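Local coordinates for protein amidohydrolase (Xanthomonas campestris pv. campestris, PDB 4DZH) that probably deaminates adenosine-type nucleosides such as 5'-methylthioadenosine, as a zinc-binding amidohydrolase of the ATZ/TRZ family, at residues K151-D165 against D191-T205. Numbering follows the deposited sequence.
Sequences KQHGFRALVGAVIID and DPLISTAFAPHAPYT
Lys151 holds CG trans to the backbone N (chi1 -180°) and then bends at chi2 (60°), which carries NZ to the carboxylate of Asp191. This salt bridge, Lys151 NZ to Asp191 OD2 at 2.9 Å on the syn side, ties together the N-terminal ends of the two parallel strands, 156-163 and 194-200, of a beta-alpha-beta unit of the TIM-type barrel, connected through helix 174-188. On its anti side, Asp191 OD1 takes the backbone N-H groups of Leu193 and Ile194 from opposite faces of the carboxylate plane; the Leu193 bond makes an Asx turn and the Ile194 bond extends it to an Asx motif. The bend of Arg156 at chi3 (-57°) turns its guanidinium beside Leu193, whose CD2 lies over one face, 3.8 Å from Arg156 CZ, while Pro192 O lies at the edge and takes a weak bond from NH1. The main partner of that guanidinium is Asp380, through NE.

Along the strands the backbones alternate as donor and acceptor, from Ala157 N to Leu193 O (3.2 Å) through His201 N to Ile163 O (3.0 Å). Leu158 CD1 packs on Ala197 CB at 3.9 Å, whereas Ile163 CG1 meets the edge of the Phe198 ring beside helix 208-221. At the C-terminal end His201 reaches His228, a zinc ligand, whose ND1 bonds to His201 O. Ile164 CD1 rests against His201 CB, and His201 ND1 shares a 2.7 Å hydrogen bond with Thr205 OG1, in the imidazole plane.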
# COMPACT_ATOMS: atom_id res chain seq x y z
N LYS A 151 2.51 -22.92 -17.16
CA LYS A 151 2.66 -23.14 -18.60
C LYS A 151 1.27 -23.12 -19.22
O LYS A 151 1.05 -22.45 -20.22
CB LYS A 151 3.34 -24.47 -18.86
CG LYS A 151 3.52 -24.75 -20.36
CD LYS A 151 4.38 -23.67 -21.01
CE LYS A 151 4.63 -23.96 -22.52
NZ LYS A 151 5.83 -23.28 -23.05
N GLN A 152 0.31 -23.83 -18.61
CA GLN A 152 -1.06 -23.88 -19.19
C GLN A 152 -1.69 -22.48 -19.31
O GLN A 152 -2.45 -22.17 -20.26
CB GLN A 152 -1.92 -24.81 -18.30
CG GLN A 152 -3.41 -24.90 -18.67
CD GLN A 152 -4.28 -25.28 -17.46
OE1 GLN A 152 -3.79 -25.92 -16.51
NE2 GLN A 152 -5.57 -24.87 -17.48
N HIS A 153 -1.38 -21.59 -18.37
CA HIS A 153 -1.94 -20.26 -18.39
C HIS A 153 -1.10 -19.26 -19.17
O HIS A 153 -1.42 -18.04 -19.20
CB HIS A 153 -2.15 -19.73 -16.95
CG HIS A 153 -3.30 -20.37 -16.24
ND1 HIS A 153 -3.19 -21.58 -15.60
CD2 HIS A 153 -4.60 -20.02 -16.18
CE1 HIS A 153 -4.38 -21.92 -15.11
NE2 HIS A 153 -5.25 -20.99 -15.45
N GLY A 154 -0.01 -19.74 -19.76
CA GLY A 154 0.89 -18.83 -20.42
C GLY A 154 1.59 -17.80 -19.56
O GLY A 154 1.84 -16.69 -20.01
N PHE A 155 1.95 -18.18 -18.33
CA PHE A 155 2.45 -17.23 -17.36
C PHE A 155 3.92 -17.56 -17.09
O PHE A 155 4.25 -18.73 -16.98
CB PHE A 155 1.61 -17.32 -16.06
CG PHE A 155 1.89 -16.22 -15.07
CD1 PHE A 155 3.00 -16.27 -14.21
CD2 PHE A 155 1.05 -15.13 -15.00
CE1 PHE A 155 3.26 -15.23 -13.32
CE2 PHE A 155 1.32 -14.05 -14.12
CZ PHE A 155 2.41 -14.11 -13.26
N ARG A 156 4.79 -16.54 -17.07
CA ARG A 156 6.23 -16.81 -16.99
C ARG A 156 6.68 -17.11 -15.56
O ARG A 156 6.25 -16.46 -14.60
CB ARG A 156 7.00 -15.60 -17.54
CG ARG A 156 8.46 -15.93 -17.91
CD ARG A 156 9.11 -14.71 -18.54
NE ARG A 156 8.37 -14.27 -19.72
CZ ARG A 156 8.45 -14.86 -20.92
NH1 ARG A 156 9.23 -15.94 -21.10
NH2 ARG A 156 7.75 -14.38 -21.93
N ALA A 157 7.57 -18.08 -15.42
CA ALA A 157 8.01 -18.42 -14.07
C ALA A 157 9.37 -19.06 -14.04
O ALA A 157 9.71 -19.91 -14.86
CB ALA A 157 7.02 -19.38 -13.43
N LEU A 158 10.11 -18.70 -13.00
CA LEU A 158 11.28 -19.50 -12.57
C LEU A 158 10.74 -20.33 -11.41
O LEU A 158 10.29 -19.75 -10.38
CB LEU A 158 12.41 -18.57 -12.10
CG LEU A 158 13.66 -19.33 -11.58
CD1 LEU A 158 14.28 -20.24 -12.63
CD2 LEU A 158 14.72 -18.36 -11.05
N VAL A 159 10.71 -21.65 -11.57
CA VAL A 159 10.02 -22.52 -10.61
C VAL A 159 11.05 -23.26 -9.80
O VAL A 159 11.94 -23.93 -10.36
CB VAL A 159 9.10 -23.53 -11.34
CG1 VAL A 159 8.49 -24.51 -10.33
CG2 VAL A 159 8.00 -22.79 -12.08
N GLY A 160 10.96 -23.12 -8.49
CA GLY A 160 11.97 -23.75 -7.65
C GLY A 160 11.62 -25.15 -7.17
O GLY A 160 10.47 -25.41 -6.76
N ALA A 161 12.62 -26.02 -7.14
CA ALA A 161 12.49 -27.35 -6.59
C ALA A 161 12.97 -27.27 -5.14
O ALA A 161 14.16 -27.03 -4.86
CB ALA A 161 13.38 -28.35 -7.41
N VAL A 162 12.04 -27.41 -4.20
CA VAL A 162 12.38 -27.32 -2.78
C VAL A 162 13.37 -28.41 -2.34
O VAL A 162 13.19 -29.60 -2.66
CB VAL A 162 11.10 -27.44 -1.88
CG1 VAL A 162 11.46 -27.45 -0.40
CG2 VAL A 162 10.10 -26.32 -2.16
N ILE A 163 14.40 -28.00 -1.59
CA ILE A 163 15.28 -28.94 -0.94
C ILE A 163 15.23 -28.64 0.57
O ILE A 163 15.45 -27.49 0.98
CB ILE A 163 16.74 -28.78 -1.41
CG1 ILE A 163 16.86 -28.96 -2.92
CG2 ILE A 163 17.69 -29.70 -0.62
CD1 ILE A 163 16.48 -30.40 -3.41
N ILE A 164 14.96 -29.64 1.41
CA ILE A 164 14.87 -29.41 2.85
C ILE A 164 15.19 -30.74 3.55
O ILE A 164 15.03 -31.81 2.95
CB ILE A 164 13.46 -28.81 3.22
CG1 ILE A 164 13.42 -28.28 4.65
CG2 ILE A 164 12.32 -29.79 2.95
CD1 ILE A 164 12.15 -27.52 4.95
N ASP A 165 15.68 -30.67 4.78
CA ASP A 165 16.13 -31.89 5.46
C ASP A 165 14.97 -32.73 5.98
O ASP A 165 15.21 -33.82 6.49
CB ASP A 165 16.95 -31.56 6.71
CG ASP A 165 18.30 -30.94 6.42
OD1 ASP A 165 18.77 -30.91 5.26
OD2 ASP A 165 18.93 -30.51 7.42
N ASP A 191 12.35 -24.59 -22.25
CA ASP A 191 11.01 -24.09 -22.46
C ASP A 191 11.07 -22.56 -22.46
O ASP A 191 11.82 -21.98 -21.67
CB ASP A 191 10.08 -24.54 -21.32
CG ASP A 191 8.63 -24.22 -21.60
OD1 ASP A 191 8.15 -23.10 -21.25
OD2 ASP A 191 7.95 -25.09 -22.20
N PRO A 192 10.33 -21.91 -23.37
CA PRO A 192 10.42 -20.44 -23.45
C PRO A 192 9.75 -19.67 -22.29
O PRO A 192 10.09 -18.51 -22.05
CB PRO A 192 9.69 -20.11 -24.76
CG PRO A 192 8.72 -21.22 -24.94
CD PRO A 192 9.42 -22.46 -24.40
N LEU A 193 8.81 -20.30 -21.62
CA LEU A 193 8.08 -19.67 -20.52
C LEU A 193 8.58 -20.08 -19.11
O LEU A 193 8.59 -19.24 -18.20
CB LEU A 193 6.59 -19.96 -20.65
CG LEU A 193 5.71 -18.97 -21.42
CD1 LEU A 193 4.27 -19.48 -21.50
CD2 LEU A 193 5.76 -17.56 -20.84
N ILE A 194 8.93 -21.36 -18.94
CA ILE A 194 9.25 -21.94 -17.64
C ILE A 194 10.71 -22.33 -17.59
O ILE A 194 11.24 -23.02 -18.50
CB ILE A 194 8.44 -23.21 -17.39
CG1 ILE A 194 6.91 -22.97 -17.58
CG2 ILE A 194 8.80 -23.82 -16.01
CD1 ILE A 194 6.34 -21.93 -16.64
N SER A 195 11.38 -21.83 -16.56
CA SER A 195 12.72 -22.30 -16.21
C SER A 195 12.71 -22.81 -14.76
O SER A 195 11.74 -22.57 -14.00
CB SER A 195 13.76 -21.19 -16.38
OG SER A 195 13.87 -20.82 -17.75
N THR A 196 13.78 -23.50 -14.39
CA THR A 196 13.80 -24.15 -13.10
C THR A 196 14.99 -23.73 -12.25
O THR A 196 16.04 -23.34 -12.78
CB THR A 196 13.79 -25.68 -13.23
OG1 THR A 196 15.00 -26.13 -13.88
CG2 THR A 196 12.55 -26.15 -14.03
N ALA A 197 14.81 -23.80 -10.93
CA ALA A 197 15.89 -23.41 -10.00
C ALA A 197 15.89 -24.39 -8.84
O ALA A 197 14.90 -25.09 -8.63
CB ALA A 197 15.61 -22.00 -9.45
N PHE A 198 17.01 -24.47 -8.11
CA PHE A 198 16.99 -25.12 -6.83
C PHE A 198 16.49 -24.15 -5.78
O PHE A 198 16.86 -22.97 -5.81
CB PHE A 198 18.38 -25.59 -6.47
CG PHE A 198 18.77 -26.89 -7.14
CD1 PHE A 198 18.31 -28.12 -6.64
CD2 PHE A 198 19.56 -26.89 -8.29
CE1 PHE A 198 18.66 -29.31 -7.27
CE2 PHE A 198 19.91 -28.08 -8.92
CZ PHE A 198 19.47 -29.30 -8.42
N ALA A 199 15.68 -24.64 -4.86
CA ALA A 199 15.17 -23.82 -3.77
C ALA A 199 15.45 -24.47 -2.42
O ALA A 199 14.51 -24.93 -1.73
CB ALA A 199 13.67 -23.56 -3.95
N PRO A 200 16.71 -24.51 -2.00
CA PRO A 200 16.91 -24.93 -0.61
C PRO A 200 16.16 -23.97 0.33
O PRO A 200 16.12 -22.74 0.11
CB PRO A 200 18.42 -24.82 -0.44
CG PRO A 200 18.85 -23.73 -1.41
CD PRO A 200 17.93 -23.98 -2.62
N HIS A 201 15.49 -24.53 1.33
CA HIS A 201 14.53 -23.73 2.08
C HIS A 201 15.16 -22.57 2.86
O HIS A 201 14.77 -21.40 2.69
CB HIS A 201 13.65 -24.60 2.98
CG HIS A 201 12.81 -23.80 3.92
ND1 HIS A 201 13.10 -23.66 5.26
CD2 HIS A 201 11.71 -23.04 3.68
CE1 HIS A 201 12.21 -22.85 5.81
NE2 HIS A 201 11.35 -22.47 4.88
N ALA A 202 16.11 -22.87 3.73
CA ALA A 202 16.74 -21.86 4.59
C ALA A 202 18.04 -22.47 5.15
O ALA A 202 18.22 -23.71 5.12
CB ALA A 202 15.81 -21.50 5.74
N PRO A 203 18.96 -21.63 5.63
CA PRO A 203 20.22 -22.20 6.16
C PRO A 203 19.97 -23.15 7.33
O PRO A 203 20.78 -24.09 7.52
CB PRO A 203 20.99 -20.95 6.60
CG PRO A 203 20.47 -19.85 5.67
CD PRO A 203 18.99 -20.16 5.58
N TYR A 204 18.91 -22.90 8.11
CA TYR A 204 18.62 -23.69 9.31
C TYR A 204 17.81 -24.97 9.04
O TYR A 204 17.55 -25.75 9.95
CB TYR A 204 17.91 -22.86 10.39
CG TYR A 204 16.70 -22.10 9.87
CD1 TYR A 204 15.45 -22.70 9.82
CD2 TYR A 204 16.83 -20.78 9.45
CE1 TYR A 204 14.34 -22.02 9.35
CE2 TYR A 204 15.73 -20.09 8.98
CZ TYR A 204 14.50 -20.70 8.94
OH TYR A 204 13.43 -19.99 8.47
N THR A 205 17.40 -25.19 7.79
CA THR A 205 16.63 -26.39 7.47
C THR A 205 17.31 -27.22 6.42
O THR A 205 16.76 -28.22 5.97
CB THR A 205 15.22 -26.07 6.93
OG1 THR A 205 15.32 -25.17 5.81
CG2 THR A 205 14.32 -25.47 8.02
O HOH W 1 8.27 -16.52 -24.00
O HOH W 2 11.15 -17.46 -19.27